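Local coordinates for protein beta-L-arabinobiosidase (PDB 5MQR) that probably hydrolyses beta-L-arabinofuranosyl linkages, as a beta-L-arabinobiosidase, in the breakdown of plant pectin, at residues A264-T269 with K310-R315; T320-Y325 with I336-D341; G799-G804 with G811-K816; K815-P820 with F872-T877. All coordinates share one frame; numbering follows the deposited sequence.

From the N terminus, contact 1 closes a loop of some forty residues that holds strands 275-278, 283-287 and 299-300, and joins the first strands of two successive sheets of the propeller. Contact 2 follows in series and closes a short hairpin within the second sheet; the two meet where Tyr-321 OH bonds Thr-269 O. Contact 3, its centre about 65 Å from that of contact 2, folds a small loop of the MGH1-like domain. Contact 4 starts on the residues where contact 3 ends, sharing Lys-815 and Lys-816, and spans helices 820-839 and 843-864. No contact is nested in another. Asp-803 and Arg-819 form a salt bridge between contacts 3 and 4.

Contact 1. Residues A264-T269 with K310-R315; sequences AFNCYT and KIWGQR
Asn-266 does for two strands what backbone bonds would do if they lay side by side: its amide spans the gap to Ile-311 and Gly-313. The OD1 atom receives the Gly-313 N-H at 2.9 Å in a nearly straight bond (165°), while ND2 donates to Ile-311 O at 3.0 Å, the acceptor standing somewhat tilted from the amide plane. A longer bond from the same ND2 to Ala-264 O lies close to that plane, so three bonds fix the rotation of the group. Its CG sits between the backbone N and carbonyl carbon (chi1 56°), which sends the amide straight across. The six-membered ring of Trp-312 crosses the amide at a slant, the two planes 16° apart, with CE3 3.6 Å from Asn-266 OD1. Strands 266-269 and 311-315 are the first strands of consecutive four-stranded sheets, running in nearly the same direction, their short axes 6.0 Å apart at closest approach, as neighbouring innermost strands of beta-propeller blades do. Further along, one water donates to both Cys-267 O and Gly-313 O, at 2.7 Å each. Tyr-268 packs against the chain at Gly-313, its CD2 3.5 Å from Gly-313 C, and its hydroxyl bonds Gly-342 O and Tyr-345 OH. At the other end Ala-264 CB packs on the extended Lys-310 chain, 3.8 Å from Lys-310 CE, while NZ of that lysine bonds Gln-77.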
loop_
_atom_site.group_PDB
_atom_site.type_symbol
_atom_site.label_atom_id
_atom_site.label_comp_id
_atom_site.label_asym_id
_atom_site.label_seq_id
_atom_site.Cartn_x
_atom_site.Cartn_y
_atom_site.Cartn_z
ATOM N N ALA A 264 -29.023 1.291 18.596
ATOM C CA ALA A 264 -28.301 0.426 17.667
ATOM C C ALA A 264 -26.842 0.219 18.080
ATOM O O ALA A 264 -25.922 0.323 17.257
ATOM C CB ALA A 264 -28.405 0.978 16.247
ATOM N N PHE A 265 -26.655 -0.039 19.373
ATOM C CA PHE A 265 -25.356 -0.384 19.948
ATOM C C PHE A 265 -24.589 -1.395 19.099
ATOM O O PHE A 265 -25.135 -2.403 18.641
ATOM C CB PHE A 265 -25.575 -0.947 21.355
ATOM C CG PHE A 265 -24.331 -1.463 22.034
ATOM C CD1 PHE A 265 -23.885 -2.763 21.812
ATOM C CD2 PHE A 265 -23.648 -0.665 22.942
ATOM C CE1 PHE A 265 -22.753 -3.248 22.448
ATOM C CE2 PHE A 265 -22.505 -1.136 23.601
ATOM C CZ PHE A 265 -22.055 -2.435 23.352
ATOM N N ASN A 266 -23.324 -1.103 18.866
ATOM C CA ASN A 266 -22.369 -2.123 18.433
ATOM C C ASN A 266 -21.048 -1.797 19.069
ATOM O O ASN A 266 -20.839 -0.675 19.508
ATOM C CB ASN A 266 -22.260 -2.255 16.908
ATOM C CG ASN A 266 -21.903 -0.958 16.206
ATOM O OD1 ASN A 266 -20.850 -0.858 15.573
ATOM N ND2 ASN A 266 -22.795 0.032 16.278
ATOM N N CYS A 267 -20.167 -2.789 19.138
ATOM C CA CYS A 267 -18.908 -2.635 19.829
ATOM C C CYS A 267 -17.830 -3.492 19.245
ATOM O O CYS A 267 -18.093 -4.440 18.487
ATOM C CB CYS A 267 -19.078 -3.002 21.318
ATOM S SG CYS A 267 -19.417 -4.746 21.696
ATOM N N TYR A 268 -16.605 -3.172 19.633
ATOM C CA TYR A 268 -15.466 -3.998 19.289
ATOM C C TYR A 268 -14.382 -3.871 20.337
ATOM O O TYR A 268 -14.403 -2.941 21.139
ATOM C CB TYR A 268 -14.924 -3.646 17.909
ATOM C CG TYR A 268 -14.534 -2.205 17.657
ATOM C CD1 TYR A 268 -13.338 -1.668 18.150
ATOM C CD2 TYR A 268 -15.323 -1.395 16.857
ATOM C CE1 TYR A 268 -12.976 -0.351 17.873
ATOM C CE2 TYR A 268 -14.976 -0.084 16.566
ATOM C CZ TYR A 268 -13.795 0.442 17.064
ATOM O OH TYR A 268 -13.442 1.731 16.740
ATOM N N THR A 269 -13.437 -4.801 20.291
ATOM C CA THR A 269 -12.377 -4.910 21.276
ATOM C C THR A 269 -11.122 -4.217 20.747
ATOM O O THR A 269 -10.634 -4.530 19.670
ATOM C CB THR A 269 -12.097 -6.388 21.616
ATOM O OG1 THR A 269 -13.297 -6.988 22.136
ATOM C CG2 THR A 269 -10.984 -6.499 22.671
ATOM N N LYS A 310 -27.531 4.545 11.393
ATOM C CA LYS A 310 -26.519 3.640 12.005
ATOM C C LYS A 310 -25.065 3.803 11.510
ATOM O O LYS A 310 -24.798 4.166 10.361
ATOM C CB LYS A 310 -26.857 2.152 11.861
ATOM C CG LYS A 310 -28.170 1.681 12.431
ATOM C CD LYS A 310 -28.290 0.167 12.265
ATOM C CE LYS A 310 -29.604 -0.353 12.849
ATOM N NZ LYS A 310 -29.756 -1.832 12.752
ATOM N N ILE A 311 -24.141 3.477 12.406
ATOM C CA ILE A 311 -22.731 3.341 12.082
ATOM C C ILE A 311 -22.279 1.970 12.616
ATOM O O ILE A 311 -22.666 1.547 13.716
ATOM C CB ILE A 311 -21.910 4.507 12.660
ATOM C CG1 ILE A 311 -20.398 4.256 12.481
ATOM C CG2 ILE A 311 -22.236 4.744 14.129
ATOM C CD1 ILE A 311 -19.537 5.515 12.595
ATOM N N TRP A 312 -21.517 1.259 11.802
ATOM C CA TRP A 312 -21.002 -0.036 12.155
ATOM C C TRP A 312 -19.502 0.053 12.265
ATOM O O TRP A 312 -18.846 0.507 11.338
ATOM C CB TRP A 312 -21.315 -1.030 11.055
ATOM C CG TRP A 312 -20.635 -2.335 11.251
ATOM C CD1 TRP A 312 -19.569 -2.811 10.560
ATOM C CD2 TRP A 312 -20.942 -3.307 12.244
ATOM N NE1 TRP A 312 -19.212 -4.034 11.030
ATOM C CE2 TRP A 312 -20.036 -4.369 12.072
ATOM C CE3 TRP A 312 -21.911 -3.395 13.255
ATOM C CZ2 TRP A 312 -20.063 -5.525 12.884
ATOM C CZ3 TRP A 312 -21.945 -4.534 14.051
ATOM C CH2 TRP A 312 -21.031 -5.594 13.851
ATOM N N GLY A 313 -18.968 -0.421 13.369
ATOM C CA GLY A 313 -17.526 -0.500 13.562
ATOM C C GLY A 313 -17.106 -1.915 13.927
ATOM O O GLY A 313 -17.802 -2.588 14.661
ATOM N N GLN A 314 -15.956 -2.346 13.435
ATOM C CA GLN A 314 -15.399 -3.632 13.815
ATOM C C GLN A 314 -13.897 -3.689 13.641
ATOM O O GLN A 314 -13.320 -2.914 12.879
ATOM C CB GLN A 314 -16.031 -4.769 13.003
ATOM C CG GLN A 314 -15.671 -4.828 11.517
ATOM C CD GLN A 314 -16.276 -6.064 10.847
ATOM O OE1 GLN A 314 -17.450 -6.079 10.441
ATOM N NE2 GLN A 314 -15.480 -7.122 10.763
ATOM N N ARG A 315 -13.301 -4.645 14.351
ATOM C CA ARG A 315 -11.981 -5.142 14.056
ATOM C C ARG A 315 -11.975 -6.018 12.774
ATOM O O ARG A 315 -12.890 -6.786 12.538
ATOM C CB ARG A 315 -11.430 -5.936 15.257
ATOM C CG ARG A 315 -9.915 -6.024 15.189
ATOM C CD ARG A 315 -9.231 -6.719 16.355
ATOM N NE ARG A 315 -7.862 -6.193 16.416
ATOM C CZ ARG A 315 -6.975 -6.418 17.384
ATOM N NH1 ARG A 315 -7.272 -7.198 18.425
ATOM N NH2 ARG A 315 -5.775 -5.844 17.305
HETATM O O HOH W 1 -25.273 2.425 15.007
HETATM O O HOH W 2 -18.918 -4.746 15.932
#

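Contact 2. Residues T320-Y325 with I336-D341; sequences TYATVY and ISLSKD
Tyr-325 and Ser-337 meet hydroxyl to hydroxyl, OH to OG at 2.7 Å, with the serine oxygen lying at the ring edge, near its plane. On the same side of the sheet Thr-323 OG1 rests 3.4 Å from Ser-337 CB and makes a weak bond to Ser-337 O. That carbonyl is chiefly held by Thr-323 N at 2.9 Å, and Ala-322 CA adds a C-H contact. Thr-323 O in turn accepts from Ser-337 N, completing a hydrogen-bonded antiparallel pair. Tyr-321 and Ser-339 form the next hydrogen-bonded pair, and the Tyr-321 ring passes the Asp-341 backbone, CD1 3.7 Å from Asp-341 C. The other face is apolar. Ile-336 CG1 lies anti to its backbone nitrogen (chi1 -178°) and carries CD1 to within 4.0 Å of Ala-322 CB, which Leu-338 CD2 also meets at 4.0 Å. Val-324 CG2 packs on Ile-336 CG1.

The second shell sets these groups in place. Ser-337 OG also bonds Thr-347 O; strand 387-393 backs Val-324 and Ile-336 through Val-389 and Leu-387. The Tyr-321 hydroxyl bonds Thr-269 O of the preceding sheet. After the pairing ends, Ser-339 OG accepts from Asp-341 N in an ST turn and is itself bonded to Glu-344 O. This pairing of the second and third strands of a four-stranded antiparallel sheet is consistent with a beta-propeller blade, in the BNR repeat-like region.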
loop_
_atom_site.group_PDB
_atom_site.type_symbol
_atom_site.label_atom_id
_atom_site.label_comp_id
_atom_site.label_asym_id
_atom_site.label_seq_id
_atom_site.Cartn_x
_atom_site.Cartn_y
_atom_site.Cartn_z
ATOM N N THR A 320 -6.525 -4.450 12.108
ATOM C CA THR A 320 -6.912 -3.046 12.066
ATOM C C THR A 320 -8.437 -2.915 12.232
ATOM O O THR A 320 -9.118 -3.895 12.528
ATOM C CB THR A 320 -6.405 -2.360 10.786
ATOM O OG1 THR A 320 -7.113 -2.843 9.642
ATOM C CG2 THR A 320 -4.899 -2.584 10.622
ATOM N N TYR A 321 -8.944 -1.693 12.107
ATOM C CA TYR A 321 -10.315 -1.393 12.401
ATOM C C TYR A 321 -10.938 -0.595 11.247
ATOM O O TYR A 321 -10.221 0.059 10.480
ATOM C CB TYR A 321 -10.374 -0.641 13.727
ATOM C CG TYR A 321 -9.936 -1.491 14.918
ATOM C CD1 TYR A 321 -8.583 -1.615 15.266
ATOM C CD2 TYR A 321 -10.864 -2.151 15.693
ATOM C CE1 TYR A 321 -8.177 -2.378 16.365
ATOM C CE2 TYR A 321 -10.476 -2.916 16.775
ATOM C CZ TYR A 321 -9.123 -3.026 17.106
ATOM O OH TYR A 321 -8.762 -3.790 18.182
ATOM N N ALA A 322 -12.262 -0.702 11.121
ATOM C CA ALA A 322 -13.032 -0.001 10.108
ATOM C C ALA A 322 -14.419 0.377 10.637
ATOM O O ALA A 322 -15.034 -0.365 11.412
ATOM C CB ALA A 322 -13.175 -0.838 8.846
ATOM N N THR A 323 -14.893 1.548 10.204
ATOM C CA THR A 323 -16.281 1.961 10.406
ATOM C C THR A 323 -16.939 2.083 9.047
ATOM O O THR A 323 -16.286 2.490 8.092
ATOM C CB THR A 323 -16.390 3.286 11.170
ATOM O OG1 THR A 323 -15.347 4.168 10.736
ATOM C CG2 THR A 323 -16.253 3.045 12.621
ATOM N N VAL A 324 -18.210 1.691 8.965
ATOM C CA VAL A 324 -19.019 1.804 7.750
ATOM C C VAL A 324 -20.294 2.534 8.128
ATOM O O VAL A 324 -20.928 2.213 9.126
ATOM C CB VAL A 324 -19.313 0.417 7.141
ATOM C CG1 VAL A 324 -20.165 0.527 5.886
ATOM C CG2 VAL A 324 -17.984 -0.268 6.807
ATOM N N TYR A 325 -20.623 3.562 7.359
ATOM C CA TYR A 325 -21.660 4.513 7.733
ATOM C C TYR A 325 -21.989 5.451 6.596
ATOM O O TYR A 325 -21.234 5.557 5.644
ATOM C CB TYR A 325 -21.241 5.344 8.951
ATOM C CG TYR A 325 -19.969 6.182 8.819
ATOM C CD1 TYR A 325 -18.707 5.585 8.775
ATOM C CD2 TYR A 325 -20.021 7.566 8.786
ATOM C CE1 TYR A 325 -17.535 6.350 8.691
ATOM C CE2 TYR A 325 -18.857 8.334 8.695
ATOM C CZ TYR A 325 -17.618 7.719 8.651
ATOM O OH TYR A 325 -16.489 8.460 8.538
ATOM N N ILE A 336 -16.631 4.081 4.120
ATOM C CA ILE A 336 -15.773 3.356 5.035
ATOM C C ILE A 336 -14.626 4.283 5.475
ATOM O O ILE A 336 -14.053 5.035 4.664
ATOM C CB ILE A 336 -15.233 2.035 4.425
ATOM C CG1 ILE A 336 -14.369 1.273 5.459
ATOM C CG2 ILE A 336 -14.463 2.267 3.113
ATOM C CD1 ILE A 336 -13.978 -0.129 5.027
ATOM N N SER A 337 -14.335 4.233 6.774
ATOM C CA SER A 337 -13.205 4.912 7.372
ATOM C C SER A 337 -12.328 3.867 8.075
ATOM O O SER A 337 -12.843 2.970 8.726
ATOM C CB SER A 337 -13.679 5.991 8.379
ATOM O OG SER A 337 -14.309 7.117 7.769
ATOM N N LEU A 338 -11.012 4.011 7.964
ATOM C CA LEU A 338 -10.047 3.068 8.558
ATOM C C LEU A 338 -9.296 3.653 9.754
ATOM O O LEU A 338 -9.159 4.881 9.881
ATOM C CB LEU A 338 -9.034 2.625 7.495
ATOM C CG LEU A 338 -9.657 2.104 6.194
ATOM C CD1 LEU A 338 -8.576 1.821 5.172
ATOM C CD2 LEU A 338 -10.535 0.876 6.437
ATOM N N SER A 339 -8.837 2.749 10.628
ATOM C CA SER A 339 -8.094 3.075 11.842
ATOM C C SER A 339 -7.145 1.933 12.117
ATOM O O SER A 339 -7.528 0.765 11.956
ATOM C CB SER A 339 -9.030 3.210 13.049
ATOM O OG SER A 339 -8.328 3.426 14.269
ATOM N N LYS A 340 -5.913 2.274 12.512
ATOM C CA LYS A 340 -4.918 1.280 12.931
ATOM C C LYS A 340 -5.104 0.807 14.368
ATOM O O LYS A 340 -4.613 -0.260 14.717
ATOM C CB LYS A 340 -3.487 1.832 12.767
ATOM C CG LYS A 340 -3.121 2.948 13.740
ATOM C CD LYS A 340 -1.634 3.192 13.763
ATOM C CE LYS A 340 -1.251 4.264 14.783
ATOM N NZ LYS A 340 -0.478 5.324 14.080
ATOM N N ASP A 341 -5.755 1.610 15.203
ATOM C CA ASP A 341 -5.852 1.330 16.629
ATOM C C ASP A 341 -7.271 1.234 17.187
ATOM O O ASP A 341 -7.442 0.996 18.374
ATOM C CB ASP A 341 -5.036 2.369 17.428
ATOM C CG ASP A 341 -5.473 3.836 17.167
ATOM O OD1 ASP A 341 -6.661 4.085 16.820
ATOM O OD2 ASP A 341 -4.601 4.740 17.311
#

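Contact 3. Residues G799-G804 with G811-K816; sequences GDVQDG and GGRNKK
Asp-800 lies against the glycine pair Gly-811 and Gly-812, and each atom of its side chain has a place there. CB sits 3.8 Å from Gly-811 C. From it CG is turned between the backbone N and the carbonyl carbon (chi1 66°), which lays the carboxylate on the main chain, CG 3.2 Å from Gly-812 N. At the tip the two oxygens part: OD1 lies 3.2 Å from Gly-812 C, and OD2 passes Gly-811 CA at 3.4 Å and bonds Ser-808 OG. The backbone of the same aspartate adds a bond, Asp-800 N to Gly-812 O at 3.1 Å, with the donor well above the carbonyl plane. Lys-815 N reaches this oxygen from the opposite face, closing the type II beta turn from Gly-812 to Lys-815. Thus a 3-10 turn at 801-803 is docked on a beta turn within the long loop between helices 768-788 and 820-839 of the MGH1-like domain. Beside it, Val-801 CG2 lies over one face of the Arg-813 guanidinium, 3.6 Å from Arg-813 NH1, while that nitrogen forms a salt bridge with Glu-807. A water also bridges the segments, donating to Gln-802 OE1 and accepting from Asn-814 N.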
loop_
_atom_site.group_PDB
_atom_site.type_symbol
_atom_site.label_atom_id
_atom_site.label_comp_id
_atom_site.label_asym_id
_atom_site.label_seq_id
_atom_site.Cartn_x
_atom_site.Cartn_y
_atom_site.Cartn_z
ATOM N N GLY A 799 51.755 3.966 -3.488
ATOM C CA GLY A 799 51.961 5.185 -2.695
ATOM C C GLY A 799 50.638 5.705 -2.167
ATOM O O GLY A 799 49.622 5.641 -2.871
ATOM N N ASP A 800 50.608 6.194 -0.931
ATOM C CA ASP A 800 49.305 6.568 -0.341
ATOM C C ASP A 800 48.622 7.717 -1.113
ATOM O O ASP A 800 47.412 7.715 -1.256
ATOM C CB ASP A 800 49.355 6.774 1.194
ATOM C CG ASP A 800 50.211 7.975 1.643
ATOM O OD1 ASP A 800 50.928 8.601 0.827
ATOM O OD2 ASP A 800 50.150 8.278 2.855
ATOM N N VAL A 801 49.408 8.613 -1.700
ATOM C CA VAL A 801 48.895 9.689 -2.577
ATOM C C VAL A 801 48.097 9.121 -3.780
ATOM O O VAL A 801 47.073 9.678 -4.181
ATOM C CB VAL A 801 50.050 10.624 -3.080
ATOM C CG1 VAL A 801 49.520 11.717 -4.004
ATOM C CG2 VAL A 801 50.805 11.261 -1.910
ATOM N N GLN A 802 48.574 7.999 -4.311
ATOM C CA GLN A 802 47.965 7.334 -5.472
ATOM C C GLN A 802 46.774 6.440 -5.101
ATOM O O GLN A 802 46.072 6.011 -5.995
ATOM C CB GLN A 802 49.009 6.546 -6.297
ATOM C CG GLN A 802 49.903 7.419 -7.138
ATOM C CD GLN A 802 50.866 8.218 -6.295
ATOM O OE1 GLN A 802 51.516 7.678 -5.398
ATOM N NE2 GLN A 802 50.945 9.510 -6.556
ATOM N N ASP A 803 46.554 6.176 -3.807
ATOM C CA ASP A 803 45.225 5.767 -3.318
ATOM C C ASP A 803 44.293 6.952 -3.089
ATOM O O ASP A 803 43.175 6.747 -2.644
ATOM C CB ASP A 803 45.305 4.986 -1.993
ATOM C CG ASP A 803 45.811 3.578 -2.164
ATOM O OD1 ASP A 803 45.620 2.958 -3.229
ATOM O OD2 ASP A 803 46.386 3.067 -1.196
ATOM N N GLY A 804 44.720 8.175 -3.406
ATOM C CA GLY A 804 43.997 9.380 -3.013
ATOM C C GLY A 804 44.070 9.714 -1.534
ATOM O O GLY A 804 43.247 10.481 -1.035
ATOM N N GLY A 811 51.141 5.300 5.566
ATOM C CA GLY A 811 51.917 6.150 4.745
ATOM C C GLY A 811 52.250 5.614 3.386
ATOM O O GLY A 811 51.864 4.496 2.982
ATOM N N GLY A 812 52.892 6.533 2.674
ATOM C CA GLY A 812 53.723 6.232 1.598
ATOM C C GLY A 812 53.831 7.229 0.486
ATOM O O GLY A 812 53.599 6.814 -0.624
ATOM N N ARG A 813 54.197 8.500 0.713
ATOM C CA ARG A 813 54.533 9.376 -0.445
ATOM C C ARG A 813 55.811 8.820 -1.055
ATOM O O ARG A 813 56.823 8.729 -0.364
ATOM C CB ARG A 813 54.713 10.863 -0.098
ATOM C CG ARG A 813 55.170 11.730 -1.298
ATOM C CD ARG A 813 55.151 13.258 -1.097
ATOM N NE ARG A 813 53.784 13.795 -1.218
ATOM C CZ ARG A 813 52.916 13.967 -0.203
ATOM N NH1 ARG A 813 51.684 14.427 -0.441
ATOM N NH2 ARG A 813 53.260 13.694 1.060
ATOM N N ASN A 814 55.747 8.428 -2.332
ATOM C CA ASN A 814 56.859 7.756 -3.035
ATOM C C ASN A 814 57.347 6.487 -2.318
ATOM O O ASN A 814 58.528 6.154 -2.390
ATOM C CB ASN A 814 58.045 8.728 -3.257
ATOM C CG ASN A 814 57.665 9.948 -4.089
ATOM O OD1 ASN A 814 57.660 11.098 -3.603
ATOM N ND2 ASN A 814 57.333 9.705 -5.351
ATOM N N LYS A 815 56.459 5.797 -1.599
ATOM C CA LYS A 815 56.815 4.521 -0.974
ATOM C C LYS A 815 56.083 3.400 -1.695
ATOM O O LYS A 815 55.069 3.627 -2.361
ATOM C CB LYS A 815 56.460 4.465 0.520
ATOM C CG LYS A 815 57.060 5.548 1.411
ATOM C CD LYS A 815 58.568 5.417 1.553
ATOM C CE LYS A 815 59.089 6.364 2.627
ATOM N NZ LYS A 815 60.535 6.667 2.417
ATOM N N LYS A 816 56.616 2.199 -1.531
ATOM C CA LYS A 816 56.098 1.000 -2.148
ATOM C C LYS A 816 55.683 0.089 -1.036
ATOM O O LYS A 816 56.230 -0.986 -0.870
ATOM C CB LYS A 816 57.163 0.334 -3.023
ATOM C CG LYS A 816 57.599 1.209 -4.186
ATOM C CD LYS A 816 58.472 0.460 -5.179
ATOM C CE LYS A 816 58.609 1.306 -6.431
ATOM N NZ LYS A 816 59.662 0.767 -7.324
HETATM O O HOH W 3 53.216 8.858 -3.663
#

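Contact 4. Residues K815-P820 with F872-T877; sequences KKYARP and FETMRT
Backbone bonds join Ala-818 and Met-875, a selenomethionine, in both directions: Ala-818 N to Met-875 O at 3.0 Å, and Met-875 N to Ala-818 O at 2.9 Å. The second is nearly straight (170°). Together they form a single antiparallel bridge between two loops.

The aromatic contact belongs to Tyr-817. Arg-876 CG makes a CH-pi contact 3.7 Å from the ring centroid, and Lys-815 CB lies over the opposite face, so the ring is sandwiched by aliphatic carbons. Thr-877 OG1 stands at the ring edge, 3.7 Å from Tyr-817 CE1. The arginine's guanidinium is not stacked, its plane turned 57° from the ring, and its NE bonds Ser-810 O.

Packing continues at Thr-874, which lies side by side with Arg-819: OG1 is 3.5 Å from Arg-819 CG, and CG2 3.7 Å from the same carbon. Pro-820 crosses this threonine at about a right angle. Polar ends find partners nearby, Thr-874 OG1 at Ser-810 OG and Arg-819 NE in its salt bridge to Asp-803.

Arg-819 is the N-cap residue of helix 820-839, and the bridge one residue earlier joins the lead-in to that helix to the loop after strand 871-872; both are loops joining helices, consistent with the (alpha/alpha)6 barrel of six-hairpin glycosidases.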
loop_
_atom_site.group_PDB
_atom_site.type_symbol
_atom_site.label_atom_id
_atom_site.label_comp_id
_atom_site.label_asym_id
_atom_site.label_seq_id
_atom_site.Cartn_x
_atom_site.Cartn_y
_atom_site.Cartn_z
ATOM N N LYS A 815 56.459 5.797 -1.599
ATOM C CA LYS A 815 56.815 4.521 -0.974
ATOM C C LYS A 815 56.083 3.400 -1.695
ATOM O O LYS A 815 55.069 3.627 -2.361
ATOM C CB LYS A 815 56.460 4.465 0.520
ATOM C CG LYS A 815 57.060 5.548 1.411
ATOM C CD LYS A 815 58.568 5.417 1.553
ATOM C CE LYS A 815 59.089 6.364 2.627
ATOM N NZ LYS A 815 60.535 6.667 2.417
ATOM N N LYS A 816 56.616 2.199 -1.531
ATOM C CA LYS A 816 56.098 1.000 -2.148
ATOM C C LYS A 816 55.683 0.089 -1.036
ATOM O O LYS A 816 56.230 -0.986 -0.870
ATOM C CB LYS A 816 57.163 0.334 -3.023
ATOM C CG LYS A 816 57.599 1.209 -4.186
ATOM C CD LYS A 816 58.472 0.460 -5.179
ATOM C CE LYS A 816 58.609 1.306 -6.431
ATOM N NZ LYS A 816 59.662 0.767 -7.324
ATOM N N TYR A 817 54.717 0.546 -0.255
ATOM C CA TYR A 817 54.187 -0.262 0.811
ATOM C C TYR A 817 52.985 -1.074 0.304
ATOM O O TYR A 817 52.210 -0.618 -0.548
ATOM C CB TYR A 817 53.777 0.606 1.999
ATOM C CG TYR A 817 54.872 1.398 2.697
ATOM C CD1 TYR A 817 56.236 1.075 2.559
ATOM C CD2 TYR A 817 54.536 2.452 3.544
ATOM C CE1 TYR A 817 57.214 1.803 3.231
ATOM C CE2 TYR A 817 55.507 3.182 4.215
ATOM C CZ TYR A 817 56.843 2.846 4.052
ATOM O OH TYR A 817 57.794 3.570 4.688
ATOM N N ALA A 818 52.838 -2.268 0.866
ATOM C CA ALA A 818 51.719 -3.131 0.563
ATOM C C ALA A 818 50.525 -2.721 1.425
ATOM O O ALA A 818 50.350 -3.186 2.540
ATOM C CB ALA A 818 52.091 -4.589 0.779
ATOM N N ARG A 819 49.698 -1.846 0.865
ATOM C CA ARG A 819 48.529 -1.300 1.543
ATOM C C ARG A 819 47.281 -2.165 1.273
ATOM O O ARG A 819 47.129 -2.675 0.153
ATOM C CB ARG A 819 48.318 0.131 1.077
ATOM C CG ARG A 819 49.379 1.088 1.590
ATOM C CD ARG A 819 49.356 2.425 0.859
ATOM N NE ARG A 819 48.076 3.113 1.009
ATOM C CZ ARG A 819 47.681 3.850 2.054
ATOM N NH1 ARG A 819 48.458 4.038 3.114
ATOM N NH2 ARG A 819 46.475 4.427 2.024
ATOM N N PRO A 820 46.388 -2.346 2.285
ATOM C CA PRO A 820 45.196 -3.177 2.015
ATOM C C PRO A 820 44.184 -2.546 1.080
ATOM O O PRO A 820 43.247 -3.232 0.697
ATOM C CB PRO A 820 44.577 -3.396 3.403
ATOM C CG PRO A 820 45.094 -2.272 4.219
ATOM C CD PRO A 820 46.500 -2.062 3.722
ATOM N N PHE A 872 43.749 -5.739 9.799
ATOM C CA PHE A 872 44.447 -5.671 8.525
ATOM C C PHE A 872 45.113 -4.329 8.409
ATOM O O PHE A 872 44.466 -3.305 8.577
ATOM C CB PHE A 872 43.500 -5.848 7.340
ATOM C CG PHE A 872 42.995 -7.244 7.179
ATOM C CD1 PHE A 872 43.827 -8.233 6.695
ATOM C CD2 PHE A 872 41.675 -7.569 7.500
ATOM C CE1 PHE A 872 43.363 -9.525 6.544
ATOM C CE2 PHE A 872 41.201 -8.864 7.332
ATOM C CZ PHE A 872 42.051 -9.842 6.854
ATOM N N GLU A 873 46.405 -4.343 8.118
ATOM C CA GLU A 873 47.212 -3.134 8.116
ATOM C C GLU A 873 48.253 -3.161 6.997
ATOM O O GLU A 873 48.617 -4.223 6.480
ATOM C CB GLU A 873 47.906 -2.965 9.471
ATOM C CG GLU A 873 46.948 -2.806 10.647
ATOM C CD GLU A 873 47.650 -2.617 11.989
ATOM O OE1 GLU A 873 48.888 -2.490 12.014
ATOM O OE2 GLU A 873 46.944 -2.582 13.033
ATOM N N THR A 874 48.707 -1.963 6.647
ATOM C CA THR A 874 49.741 -1.741 5.658
ATOM C C THR A 874 51.017 -2.438 6.092
ATOM O O THR A 874 51.349 -2.453 7.275
ATOM C CB THR A 874 50.044 -0.246 5.527
ATOM O OG1 THR A 874 48.880 0.433 5.043
ATOM C CG2 THR A 874 51.201 0.003 4.572
HETATM N N MSE A 875 51.693 -3.050 5.138
HETATM C CA MSE A 875 52.961 -3.721 5.416
HETATM C C MSE A 875 53.988 -2.791 4.817
HETATM O O MSE A 875 53.977 -2.527 3.611
HETATM C CB MSE A 875 52.808 -5.147 4.866
HETATM C CG MSE A 875 53.925 -6.151 5.127
HETATM SE SE MSE A 875 54.403 -6.363 7.045
HETATM C CE MSE A 875 52.836 -7.059 7.934
ATOM N N ARG A 876 54.829 -2.210 5.667
ATOM C CA ARG A 876 55.990 -1.441 5.197
ATOM C C ARG A 876 57.089 -2.423 4.747
ATOM O O ARG A 876 56.948 -3.641 4.902
ATOM C CB ARG A 876 56.505 -0.458 6.270
ATOM C CG ARG A 876 55.476 0.587 6.710
ATOM C CD ARG A 876 56.144 1.764 7.408
ATOM N NE ARG A 876 55.204 2.835 7.772
ATOM C CZ ARG A 876 54.960 3.287 9.008
ATOM N NH1 ARG A 876 55.566 2.790 10.083
ATOM N NH2 ARG A 876 54.096 4.277 9.172
ATOM N N THR A 877 58.163 -1.875 4.182
ATOM C CA THR A 877 59.301 -2.642 3.660
ATOM C C THR A 877 59.707 -3.845 4.524
ATOM O O THR A 877 59.949 -4.917 3.988
ATOM C CB THR A 877 60.520 -1.710 3.492
ATOM O OG1 THR A 877 60.085 -0.479 2.894
ATOM C CG2 THR A 877 61.611 -2.368 2.632
#